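Long-range contacts in fiber protein (Duck adenovirus 1, PDB 6ITX), which probably attaches the virion to host-cell receptors through the trimeric C-terminal head of its fibre, the part present here: residues A[93-98]-A[187-192]; A[138-143]-A[288-293]; A[229-234]-A[292-297]. One frame throughout, in Å; residues are numbered along the deposited sequence.

How the contacts relate
From the N terminus, the chain first lays down 93-98, then 138-143, and contact 1 closes a loop of 88 residues when 187-192 returns to 93-98. Contact 2 opens inside that loop and closes beyond it, at 288-293, so the two cross along the chain, although about 8 Å separates their nearest atoms. Contact 3 opens at 229-234, after contact 1 has closed, and ends on the same C-terminal strand as contact 2, sharing Pro292 and Pro293. That strand, 288-299, lies between 134-144 and 226-235 and joins them, while contact 1 ties strand 95-100 to the end of 184-187. All three contacts also touch the second subunit of the trimer.

Contact 1: A[93-98]-A[187-192]; sequences LTRIIS and SGDSNT
Ile96 and Ser187 form an antiparallel, hydrogen-bonded beta pair where strand 184-187 ends, and beyond it the chain leaves the sheet of the fibre head through a type I turn, Asp189 to Thr192. Ile96 N gives its hydrogen to Ser187 O at 3.3 Å, and Ser187 N returns a bond to Ile96 O at 3.2 Å. The serine adds a side-chain bond: its OG lies anti to the backbone N (chi1 173°) and reaches Thr94 O at 2.9 Å, in the plane of that carbonyl. A small hydroxyl suits this place, since it engages a backbone acceptor while its CB still packs against Ile96 CG1.

The tight side continues at Thr192. Its CG2 methyl rests against Ile97 CG2 at 3.7 Å, the side chains running in opposite directions, and also meets Arg95 CB, so a beta-branched residue offers a methyl to the apolar side and keeps its hydroxyl for the turn. Val185 touches both Ile97 and Thr192; Phe196 and Pro167 pack on Ile97. On the neighbouring subunit, Pro92 packs on Ser187 and Gly132 on Ile96.

Toward solvent the contact is looser. Gly188 leaves the strand with a phi of 119°, where a CB would press against Ser187 O, so this backbone requires glycine. Exposed Asp189 faces the extended chain of Arg95 only through a long salt bridge, NH2 to OD2 at 3.8 Å, with the guanidinium and carboxylate planes 56° apart. It probably contributes more by general attraction than by directed bonding. Leu93 CD2 covers one face of the guanidinium near its rim, an apolar lid that leaves the edge to Asp189 and Thr192. Within the turn, Asp189 O accepts both Thr192 N, at 3.3 Å, and Thr192 OG1, at 3.1 Å, from the same face of its carbonyl plane.

Contact 2: A[138-143]-A[288-293]; sequences TIQIKA and FFLTPP
A pair of antiparallel beta strands joins Lys142 and Ala143 to Leu290 and Phe289. Ala143 N bonds Phe289 O at 2.9 Å, and Phe289 N bonds Ala143 O in return. Alanine suits its place because its methyl lies over one face of the Phe289 ring, a CH-pi contact with CB 3.7 Å from the centroid. Phe289 CG sits between its backbone N and carbonyl carbon (chi1 72°), which turns the ring back over that methyl. On the opposite face of the sheet, the side chains of Leu290 and Lys142 cross at a slant, Leu290 CD1 lying 3.7 Å from Lys142 CB.

In this sheet of the fibre head, Pro292 and Pro293 follow Thr291 and have no N-H to offer. Thr291 serves the partner strand here: its N donates to Ile141 O at 3.0 Å, almost in line with the C=O, while its OG1 accepts Ile141 N at 3.1 Å and donates to Pro292 O. Gln140, stretched out from the backbone, brings NE2 to Thr291 O at 3.1 Å, in the planes of both amide and carbonyl. The same NE2 also bonds Ser202 O of the second subunit, and the Gln140 side chain runs beside the Pro293 ring, NE2 3.8 Å from Pro293 CD.

Contact 3: A[229-234]-A[292-297]; sequences HSFCPT and PPIPFT
His229, Ile294 and Phe231 carry most of this contact between strands 226-235 and 288-299, which run antiparallel with segment axes 7.7 Å apart. At that spacing no backbone hydrogen bond forms between the segments, and side chains meet between them; the strands pair instead at Thr234 and Leu290. Phe231 presents a ring face to Ile294, whose CD1 sits over the centre, 3.4 Å from the centroid. With CG1 anti to the carbonyl carbon (chi1 -53°), the slender end of the isoleucine reaches the ring while its other branch, CG2, meets His229 CB at 4.2 Å. A flat aromatic and a branched aliphatic chain thus fit closely.

Phe296 CB lies over one face of the His229 imidazole, 3.7 Å from the centroid of that ring, the side chains crossing near a right angle. His229 CD2 approaches Pro295 O at 3.3 Å, and the side chain lies about 3 Å from a bound sulfate, probably from the crystallisation liquor. Phe231 and Cys232 pair with a strand of the second subunit, carrying the sheet into the trimer. Cohesion between the two segments therefore rests mainly on CH-pi and apolar packing, while Phe231 bonds by its backbone to Gly244, and Ile294 to Ile139.

Contact 1: A[93-98]-A[187-192]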
ATOM      1  N   LEU A  93      -6.003  11.709 -17.955  1.00 53.54           N
ATOM      2  CA  LEU A  93      -4.782  12.490 -17.806  1.00 47.53           C
ATOM      3  C   LEU A  93      -4.248  12.374 -16.382  1.00 43.65           C
ATOM      4  O   LEU A  93      -4.958  12.662 -15.414  1.00 45.70           O
ATOM      5  CB  LEU A  93      -5.042  13.960 -18.156  1.00 48.56           C
ATOM      6  CG  LEU A  93      -4.063  14.949 -17.491  1.00 59.71           C
ATOM      7  CD1 LEU A  93      -2.691  14.935 -18.176  1.00 52.68           C
ATOM      8  CD2 LEU A  93      -4.612  16.387 -17.367  1.00 54.30           C
ATOM      9  N   THR A  94      -2.995  11.968 -16.252  1.00 42.39           N
ATOM     10  CA  THR A  94      -2.373  11.987 -14.935  1.00 43.45           C
ATOM     11  C   THR A  94      -2.193  13.433 -14.481  1.00 41.72           C
ATOM     12  O   THR A  94      -1.502  14.210 -15.142  1.00 46.10           O
ATOM     13  CB  THR A  94      -1.038  11.249 -14.973  1.00 40.83           C
ATOM     14  OG1 THR A  94      -1.282   9.835 -14.954  1.00 43.12           O
ATOM     15  CG2 THR A  94      -0.170  11.626 -13.789  1.00 37.01           C
ATOM     16  N   ARG A  95      -2.823  13.802 -13.369  1.00 41.43           N
ATOM     17  CA  ARG A  95      -2.727  15.147 -12.821  1.00 42.22           C
ATOM     18  C   ARG A  95      -1.884  15.131 -11.555  1.00 44.37           C
ATOM     19  O   ARG A  95      -1.803  14.116 -10.856  1.00 40.86           O
ATOM     20  CB  ARG A  95      -4.112  15.731 -12.516  1.00 42.93           C
ATOM     21  CG  ARG A  95      -5.105  15.384 -13.584  1.00 49.69           C
ATOM     22  CD  ARG A  95      -6.378  16.186 -13.533  1.00 55.57           C
ATOM     23  NE  ARG A  95      -7.240  15.705 -14.605  1.00 64.77           N
ATOM     24  CZ  ARG A  95      -7.568  16.413 -15.681  1.00 69.52           C
ATOM     25  NH1 ARG A  95      -8.334  15.866 -16.616  1.00 68.14           N
ATOM     26  NH2 ARG A  95      -7.141  17.669 -15.819  1.00 74.46           N
ATOM     27  N   ILE A  96      -1.258  16.269 -11.266  1.00 41.08           N
ATOM     28  CA  ILE A  96      -0.305  16.372 -10.173  1.00 37.34           C
ATOM     29  C   ILE A  96      -0.536  17.677  -9.429  1.00 41.24           C
ATOM     30  O   ILE A  96      -0.657  18.737 -10.051  1.00 42.92           O
ATOM     31  CB  ILE A  96       1.144  16.313 -10.680  1.00 39.41           C
ATOM     32  CG1 ILE A  96       1.318  15.203 -11.727  1.00 32.24           C
ATOM     33  CG2 ILE A  96       2.105  16.155  -9.502  1.00 38.64           C
ATOM     34  CD1 ILE A  96       2.753  14.827 -11.948  1.00 27.28           C
ATOM     35  N   ILE A  97      -0.611  17.601  -8.099  1.00 39.94           N
ATOM     36  CA  ILE A  97      -0.553  18.771  -7.235  1.00 39.46           C
ATOM     37  C   ILE A  97       0.360  18.426  -6.075  1.00 38.97           C
ATOM     38  O   ILE A  97       0.621  17.259  -5.786  1.00 40.76           O
ATOM     39  CB  ILE A  97      -1.925  19.244  -6.673  1.00 41.76           C
ATOM     40  CG1 ILE A  97      -2.522  18.204  -5.714  1.00 38.21           C
ATOM     41  CG2 ILE A  97      -2.884  19.661  -7.787  1.00 39.26           C
ATOM     42  CD1 ILE A  97      -3.652  18.740  -4.860  1.00 35.77           C
ATOM     43  N   SER A  98       0.824  19.462  -5.394  1.00 39.56           N
ATOM     44  CA  SER A  98       1.628  19.290  -4.202  1.00 38.86           C
ATOM     45  C   SER A  98       1.301  20.400  -3.210  1.00 41.81           C
ATOM     46  O   SER A  98       0.830  21.478  -3.586  1.00 38.13           O
ATOM     47  CB  SER A  98       3.124  19.280  -4.547  1.00 36.35           C
ATOM     48  OG  SER A  98       3.574  20.584  -4.825  1.00 39.48           O
ATOM     49  N   SER A 187       0.385  19.386 -12.966  1.00 41.50           N
ATOM     50  CA  SER A 187      -0.227  18.919 -14.208  1.00 40.75           C
ATOM     51  C   SER A 187      -1.728  19.145 -14.139  1.00 45.86           C
ATOM     52  O   SER A 187      -2.377  18.652 -13.210  1.00 50.39           O
ATOM     53  CB  SER A 187       0.085  17.450 -14.459  1.00 40.70           C
ATOM     54  OG  SER A 187      -0.631  16.964 -15.580  1.00 49.41           O
ATOM     55  N   GLY A 188      -2.265  19.901 -15.099  1.00 46.23           N
ATOM     56  CA  GLY A 188      -3.694  20.130 -15.229  1.00 51.04           C
ATOM     57  C   GLY A 188      -4.075  21.601 -15.107  1.00 49.52           C
ATOM     58  O   GLY A 188      -3.253  22.469 -14.813  1.00 45.96           O
ATOM     59  N   ASP A 189      -5.374  21.862 -15.334  1.00 52.70           N
ATOM     60  CA  ASP A 189      -5.979  23.190 -15.249  1.00 44.93           C
ATOM     61  C   ASP A 189      -5.740  23.836 -13.903  1.00 49.41           C
ATOM     62  O   ASP A 189      -5.180  23.215 -12.998  1.00 50.45           O
ATOM     63  CB  ASP A 189      -7.495  23.132 -15.454  1.00 43.10           C
ATOM     64  CG  ASP A 189      -7.889  22.341 -16.670  1.00 60.99           C
ATOM     65  OD1 ASP A 189      -8.897  22.716 -17.314  1.00 64.53           O
ATOM     66  OD2 ASP A 189      -7.211  21.328 -16.979  1.00 69.18           O
ATOM     67  N   SER A 190      -6.194  25.078 -13.758  1.00 51.28           N
ATOM     68  CA  SER A 190      -6.370  25.623 -12.421  1.00 54.13           C
ATOM     69  C   SER A 190      -7.526  24.952 -11.691  1.00 54.33           C
ATOM     70  O   SER A 190      -7.668  25.145 -10.479  1.00 57.94           O
ATOM     71  CB  SER A 190      -6.580  27.140 -12.485  1.00 50.82           C
ATOM     72  OG  SER A 190      -7.745  27.469 -13.220  1.00 57.98           O
ATOM     73  N   ASN A 191      -8.342  24.165 -12.396  1.00 50.57           N
ATOM     74  CA  ASN A 191      -9.386  23.373 -11.766  1.00 53.21           C
ATOM     75  C   ASN A 191      -8.847  22.137 -11.056  1.00 54.63           C
ATOM     76  O   ASN A 191      -9.574  21.536 -10.251  1.00 53.52           O
ATOM     77  CB  ASN A 191     -10.411  22.942 -12.813  1.00 60.32           C
ATOM     78  CG  ASN A 191     -11.552  23.926 -12.945  1.00 69.82           C
ATOM     79  OD1 ASN A 191     -11.730  24.810 -12.093  1.00 70.05           O
ATOM     80  ND2 ASN A 191     -12.339  23.780 -14.012  1.00 65.95           N
ATOM     81  N   THR A 192      -7.595  21.765 -11.323  1.00 51.13           N
ATOM     82  CA  THR A 192      -7.090  20.456 -10.916  1.00 46.87           C
ATOM     83  C   THR A 192      -7.218  20.154  -9.427  1.00 46.81           C
ATOM     84  O   THR A 192      -7.526  18.997  -9.099  1.00 46.68           O
ATOM     85  CB  THR A 192      -5.638  20.317 -11.378  1.00 49.50           C
ATOM     86  OG1 THR A 192      -5.620  20.185 -12.805  1.00 48.75           O
ATOM     87  CG2 THR A 192      -4.975  19.090 -10.740  1.00 46.19           C
TER

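Contact 2: A[138-143]-A[288-293]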
ATOM      1  N   THR A 138       1.961  10.756  -1.540  1.00 34.21           N
ATOM      2  CA  THR A 138       2.829  10.560  -0.389  1.00 34.38           C
ATOM      3  C   THR A 138       2.684  11.760   0.536  1.00 37.10           C
ATOM      4  O   THR A 138       2.423  12.879   0.086  1.00 40.65           O
ATOM      5  CB  THR A 138       4.316  10.378  -0.778  1.00 33.07           C
ATOM      6  OG1 THR A 138       4.812  11.575  -1.384  1.00 36.39           O
ATOM      7  CG2 THR A 138       4.495   9.232  -1.748  1.00 35.47           C
ATOM      8  N   ILE A 139       2.841  11.523   1.835  1.00 33.76           N
ATOM      9  CA  ILE A 139       2.917  12.597   2.816  1.00 33.42           C
ATOM     10  C   ILE A 139       4.210  12.434   3.611  1.00 30.13           C
ATOM     11  O   ILE A 139       4.618  11.311   3.939  1.00 28.69           O
ATOM     12  CB  ILE A 139       1.681  12.620   3.736  1.00 28.73           C
ATOM     13  CG1 ILE A 139       1.783  13.766   4.743  1.00 33.34           C
ATOM     14  CG2 ILE A 139       1.503  11.295   4.426  1.00 27.34           C
ATOM     15  CD1 ILE A 139       0.429  14.278   5.228  1.00 34.32           C
ATOM     16  N   GLN A 140       4.873  13.557   3.881  1.00 27.26           N
ATOM     17  CA  GLN A 140       6.131  13.574   4.618  1.00 29.54           C
ATOM     18  C   GLN A 140       6.045  14.687   5.644  1.00 31.35           C
ATOM     19  O   GLN A 140       5.763  15.834   5.281  1.00 30.01           O
ATOM     20  CB  GLN A 140       7.326  13.794   3.682  1.00 27.98           C
ATOM     21  CG  GLN A 140       8.659  13.827   4.395  1.00 30.58           C
ATOM     22  CD  GLN A 140       9.853  13.758   3.452  1.00 28.92           C
ATOM     23  OE1 GLN A 140       9.868  14.368   2.390  1.00 36.56           O
ATOM     24  NE2 GLN A 140      10.862  13.015   3.852  1.00 26.92           N
ATOM     25  N   ILE A 141       6.277  14.347   6.919  1.00 28.44           N
ATOM     26  CA  ILE A 141       6.117  15.272   8.039  1.00 28.03           C
ATOM     27  C   ILE A 141       7.429  15.367   8.801  1.00 34.28           C
ATOM     28  O   ILE A 141       8.075  14.345   9.059  1.00 35.45           O
ATOM     29  CB  ILE A 141       4.981  14.825   8.983  1.00 32.65           C
ATOM     30  CG1 ILE A 141       3.664  14.769   8.215  1.00 27.59           C
ATOM     31  CG2 ILE A 141       4.867  15.767  10.216  1.00 31.65           C
ATOM     32  CD1 ILE A 141       3.256  16.133   7.724  1.00 32.35           C
ATOM     33  N   LYS A 142       7.821  16.593   9.166  1.00 34.95           N
ATOM     34  CA  LYS A 142       8.984  16.829  10.016  1.00 34.59           C
ATOM     35  C   LYS A 142       8.562  17.645  11.225  1.00 35.37           C
ATOM     36  O   LYS A 142       7.846  18.639  11.077  1.00 35.78           O
ATOM     37  CB  LYS A 142      10.084  17.564   9.265  1.00 36.32           C
ATOM     38  CG  LYS A 142      11.342  17.720  10.078  1.00 39.10           C
ATOM     39  CD  LYS A 142      12.462  18.226   9.206  1.00 40.50           C
ATOM     40  CE  LYS A 142      13.594  18.816  10.026  1.00 40.68           C
ATOM     41  NZ  LYS A 142      14.630  19.342   9.069  1.00 46.74           N
ATOM     42  N   ALA A 143       9.020  17.249  12.410  1.00 30.51           N
ATOM     43  CA  ALA A 143       8.608  17.937  13.624  1.00 30.19           C
ATOM     44  C   ALA A 143       9.779  18.128  14.589  1.00 34.73           C
ATOM     45  O   ALA A 143      10.776  17.399  14.560  1.00 34.51           O
ATOM     46  CB  ALA A 143       7.479  17.176  14.318  1.00 32.68           C
ATOM     47  N   PHE A 288      14.196  16.299  16.843  1.00 38.49           N
ATOM     48  CA  PHE A 288      13.319  16.225  15.686  1.00 34.09           C
ATOM     49  C   PHE A 288      12.999  14.780  15.330  1.00 40.08           C
ATOM     50  O   PHE A 288      13.740  13.843  15.663  1.00 39.12           O
ATOM     51  CB  PHE A 288      13.953  16.878  14.476  1.00 31.34           C
ATOM     52  CG  PHE A 288      14.992  16.010  13.807  1.00 32.92           C
ATOM     53  CD1 PHE A 288      16.227  15.803  14.399  1.00 33.48           C
ATOM     54  CD2 PHE A 288      14.733  15.398  12.593  1.00 31.44           C
ATOM     55  CE1 PHE A 288      17.187  15.017  13.792  1.00 26.88           C
ATOM     56  CE2 PHE A 288      15.700  14.599  11.985  1.00 35.08           C
ATOM     57  CZ  PHE A 288      16.924  14.417  12.585  1.00 25.90           C
ATOM     58  N   PHE A 289      11.874  14.616  14.633  1.00 36.65           N
ATOM     59  CA  PHE A 289      11.585  13.408  13.885  1.00 31.82           C
ATOM     60  C   PHE A 289      11.187  13.812  12.470  1.00 32.60           C
ATOM     61  O   PHE A 289      10.775  14.955  12.211  1.00 28.02           O
ATOM     62  CB  PHE A 289      10.518  12.517  14.575  1.00 30.63           C
ATOM     63  CG  PHE A 289       9.079  13.048  14.530  1.00 30.57           C
ATOM     64  CD1 PHE A 289       8.319  13.005  13.357  1.00 30.54           C
ATOM     65  CD2 PHE A 289       8.462  13.493  15.687  1.00 26.04           C
ATOM     66  CE1 PHE A 289       6.995  13.452  13.343  1.00 31.86           C
ATOM     67  CE2 PHE A 289       7.144  13.936  15.681  1.00 26.52           C
ATOM     68  CZ  PHE A 289       6.407  13.917  14.516  1.00 27.54           C
ATOM     69  N   LEU A 290      11.367  12.866  11.546  1.00 31.63           N
ATOM     70  CA  LEU A 290      11.159  13.121  10.123  1.00 28.15           C
ATOM     71  C   LEU A 290      10.734  11.809   9.479  1.00 30.89           C
ATOM     72  O   LEU A 290      11.528  10.863   9.384  1.00 33.43           O
ATOM     73  CB  LEU A 290      12.425  13.687   9.477  1.00 29.40           C
ATOM     74  CG  LEU A 290      12.506  13.692   7.945  1.00 28.85           C
ATOM     75  CD1 LEU A 290      11.657  14.801   7.362  1.00 33.46           C
ATOM     76  CD2 LEU A 290      13.934  13.812   7.483  1.00 24.27           C
ATOM     77  N   THR A 291       9.473  11.737   9.081  1.00 29.44           N
ATOM     78  CA  THR A 291       8.990  10.570   8.366  1.00 30.79           C
ATOM     79  C   THR A 291       9.589  10.544   6.955  1.00 32.70           C
ATOM     80  O   THR A 291       9.891  11.597   6.377  1.00 28.17           O
ATOM     81  CB  THR A 291       7.458  10.588   8.275  1.00 26.39           C
ATOM     82  OG1 THR A 291       7.037  11.378   7.143  1.00 26.89           O
ATOM     83  CG2 THR A 291       6.850  11.168   9.551  1.00 26.24           C
ATOM     84  N   PRO A 292       9.742   9.364   6.365  1.00 31.23           N
ATOM     85  CA  PRO A 292       9.961   9.309   4.937  1.00 29.09           C
ATOM     86  C   PRO A 292       8.713   9.832   4.261  1.00 32.68           C
ATOM     87  O   PRO A 292       7.754  10.221   4.947  1.00 28.87           O
ATOM     88  CB  PRO A 292      10.169   7.810   4.663  1.00 28.29           C
ATOM     89  CG  PRO A 292       9.275   7.151   5.658  1.00 28.97           C
ATOM     90  CD  PRO A 292       9.369   8.039   6.907  1.00 33.43           C
ATOM     91  N   PRO A 293       8.678   9.886   2.936  1.00 32.61           N
ATOM     92  CA  PRO A 293       7.382  10.035   2.270  1.00 30.35           C
ATOM     93  C   PRO A 293       6.597   8.752   2.482  1.00 31.17           C
ATOM     94  O   PRO A 293       7.102   7.660   2.204  1.00 29.74           O
ATOM     95  CB  PRO A 293       7.749  10.250   0.794  1.00 31.74           C
ATOM     96  CG  PRO A 293       9.227  10.496   0.771  1.00 32.62           C
ATOM     97  CD  PRO A 293       9.800   9.844   1.985  1.00 29.39           C
TER

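Contact 3: A[229-234]-A[292-297]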
ATOM      1  N   HIS A 229      -1.397   2.587   6.871  1.00 29.60           N
ATOM      2  CA  HIS A 229      -0.148   2.557   6.129  1.00 33.29           C
ATOM      3  C   HIS A 229       1.004   2.561   7.119  1.00 35.24           C
ATOM      4  O   HIS A 229       1.115   3.474   7.943  1.00 30.55           O
ATOM      5  CB  HIS A 229      -0.082   3.726   5.144  1.00 36.07           C
ATOM      6  CG  HIS A 229      -1.199   3.705   4.134  1.00 41.64           C
ATOM      7  ND1 HIS A 229      -2.490   4.118   4.425  1.00 34.54           N
ATOM      8  CD2 HIS A 229      -1.236   3.219   2.870  1.00 32.45           C
ATOM      9  CE1 HIS A 229      -3.253   3.950   3.363  1.00 31.24           C
ATOM     10  NE2 HIS A 229      -2.517   3.404   2.408  1.00 39.03           N
ATOM     11  N   SER A 230       1.825   1.511   7.073  1.00 32.84           N
ATOM     12  CA  SER A 230       2.859   1.306   8.073  1.00 32.41           C
ATOM     13  C   SER A 230       4.196   1.850   7.594  1.00 32.41           C
ATOM     14  O   SER A 230       4.561   1.701   6.422  1.00 30.20           O
ATOM     15  CB  SER A 230       2.995  -0.169   8.431  1.00 33.04           C
ATOM     16  OG  SER A 230       1.960  -0.550   9.308  1.00 37.77           O
ATOM     17  N   PHE A 231       4.929   2.454   8.525  1.00 29.85           N
ATOM     18  CA  PHE A 231       6.159   3.167   8.226  1.00 33.93           C
ATOM     19  C   PHE A 231       6.961   3.260   9.516  1.00 38.88           C
ATOM     20  O   PHE A 231       6.546   2.746  10.562  1.00 31.79           O
ATOM     21  CB  PHE A 231       5.865   4.557   7.645  1.00 29.13           C
ATOM     22  CG  PHE A 231       5.392   5.567   8.664  1.00 27.88           C
ATOM     23  CD1 PHE A 231       4.040   5.678   8.971  1.00 29.07           C
ATOM     24  CD2 PHE A 231       6.300   6.418   9.310  1.00 32.00           C
ATOM     25  CE1 PHE A 231       3.583   6.620   9.910  1.00 29.83           C
ATOM     26  CE2 PHE A 231       5.865   7.367  10.257  1.00 31.05           C
ATOM     27  CZ  PHE A 231       4.497   7.469  10.555  1.00 31.35           C
ATOM     28  N   CYS A 232       8.118   3.940   9.430  1.00 33.61           N
ATOM     29  CA  CYS A 232       8.903   4.301  10.594  1.00 33.30           C
ATOM     30  C   CYS A 232       9.671   5.589  10.314  1.00 34.80           C
ATOM     31  O   CYS A 232      10.301   5.701   9.250  1.00 32.21           O
ATOM     32  CB  CYS A 232       9.872   3.192  10.993  1.00 32.45           C
ATOM     33  SG  CYS A 232      10.521   3.324  12.678  1.00 30.39           S
ATOM     34  N   PRO A 233       9.639   6.561  11.225  1.00 33.52           N
ATOM     35  CA  PRO A 233      10.364   7.813  11.016  1.00 34.95           C
ATOM     36  C   PRO A 233      11.815   7.664  11.458  1.00 28.87           C
ATOM     37  O   PRO A 233      12.210   6.664  12.050  1.00 34.42           O
ATOM     38  CB  PRO A 233       9.605   8.803  11.925  1.00 30.26           C
ATOM     39  CG  PRO A 233       9.141   7.964  13.053  1.00 27.29           C
ATOM     40  CD  PRO A 233       8.892   6.575  12.501  1.00 32.63           C
ATOM     41  N   THR A 234      12.600   8.679  11.156  1.00 27.51           N
ATOM     42  CA  THR A 234      13.888   8.844  11.803  1.00 31.16           C
ATOM     43  C   THR A 234      13.889  10.139  12.611  1.00 34.86           C
ATOM     44  O   THR A 234      12.893  10.874  12.657  1.00 34.86           O
ATOM     45  CB  THR A 234      15.009   8.837  10.780  1.00 29.86           C
ATOM     46  OG1 THR A 234      16.249   8.805  11.479  1.00 33.83           O
ATOM     47  CG2 THR A 234      14.933  10.082   9.908  1.00 26.72           C
ATOM     48  N   PRO A 292       9.742   9.364   6.365  1.00 31.23           N
ATOM     49  CA  PRO A 292       9.961   9.309   4.937  1.00 29.09           C
ATOM     50  C   PRO A 292       8.713   9.832   4.261  1.00 32.68           C
ATOM     51  O   PRO A 292       7.754  10.221   4.947  1.00 28.87           O
ATOM     52  CB  PRO A 292      10.169   7.810   4.663  1.00 28.29           C
ATOM     53  CG  PRO A 292       9.275   7.151   5.658  1.00 28.97           C
ATOM     54  CD  PRO A 292       9.369   8.039   6.907  1.00 33.43           C
ATOM     55  N   PRO A 293       8.678   9.886   2.936  1.00 32.61           N
ATOM     56  CA  PRO A 293       7.382  10.035   2.270  1.00 30.35           C
ATOM     57  C   PRO A 293       6.597   8.752   2.482  1.00 31.17           C
ATOM     58  O   PRO A 293       7.102   7.660   2.204  1.00 29.74           O
ATOM     59  CB  PRO A 293       7.749  10.250   0.794  1.00 31.74           C
ATOM     60  CG  PRO A 293       9.227  10.496   0.771  1.00 32.62           C
ATOM     61  CD  PRO A 293       9.800   9.844   1.985  1.00 29.39           C
ATOM     62  N   ILE A 294       5.379   8.877   3.007  1.00 25.97           N
ATOM     63  CA  ILE A 294       4.523   7.723   3.260  1.00 27.91           C
ATOM     64  C   ILE A 294       3.511   7.629   2.115  1.00 30.18           C
ATOM     65  O   ILE A 294       2.676   8.535   1.969  1.00 33.37           O
ATOM     66  CB  ILE A 294       3.816   7.824   4.617  1.00 32.74           C
ATOM     67  CG1 ILE A 294       4.834   8.068   5.742  1.00 29.07           C
ATOM     68  CG2 ILE A 294       2.939   6.577   4.867  1.00 24.85           C
ATOM     69  CD1 ILE A 294       4.227   8.616   7.025  1.00 25.47           C
ATOM     70  N   PRO A 295       3.533   6.568   1.320  1.00 34.78           N
ATOM     71  CA  PRO A 295       2.541   6.454   0.236  1.00 33.81           C
ATOM     72  C   PRO A 295       1.198   5.949   0.737  1.00 31.68           C
ATOM     73  O   PRO A 295       1.127   5.082   1.611  1.00 36.90           O
ATOM     74  CB  PRO A 295       3.188   5.454  -0.725  1.00 25.99           C
ATOM     75  CG  PRO A 295       4.049   4.650   0.150  1.00 32.63           C
ATOM     76  CD  PRO A 295       4.586   5.552   1.211  1.00 24.78           C
ATOM     77  N   PHE A 296       0.128   6.513   0.173  1.00 30.29           N
ATOM     78  CA  PHE A 296      -1.242   6.120   0.480  1.00 27.82           C
ATOM     79  C   PHE A 296      -2.106   6.366  -0.747  1.00 30.91           C
ATOM     80  O   PHE A 296      -1.736   7.132  -1.644  1.00 31.75           O
ATOM     81  CB  PHE A 296      -1.797   6.909   1.668  1.00 38.85           C
ATOM     82  CG  PHE A 296      -1.875   8.401   1.414  1.00 39.49           C
ATOM     83  CD1 PHE A 296      -0.754   9.210   1.585  1.00 35.41           C
ATOM     84  CD2 PHE A 296      -3.057   8.981   0.967  1.00 36.64           C
ATOM     85  CE1 PHE A 296      -0.814  10.565   1.327  1.00 35.17           C
ATOM     86  CE2 PHE A 296      -3.121  10.336   0.710  1.00 43.58           C
ATOM     87  CZ  PHE A 296      -1.995  11.133   0.895  1.00 40.26           C
ATOM     88  N   THR A 297      -3.282   5.734  -0.766  1.00 34.49           N
ATOM     89  CA  THR A 297      -4.211   5.834  -1.887  1.00 30.29           C
ATOM     90  C   THR A 297      -5.635   6.031  -1.382  1.00 31.98           C
ATOM     91  O   THR A 297      -6.055   5.382  -0.424  1.00 36.20           O
ATOM     92  CB  THR A 297      -4.147   4.573  -2.772  1.00 31.32           C
ATOM     93  OG1 THR A 297      -2.905   4.534  -3.501  1.00 25.79           O
ATOM     94  CG2 THR A 297      -5.303   4.542  -3.760  1.00 32.80           C
TER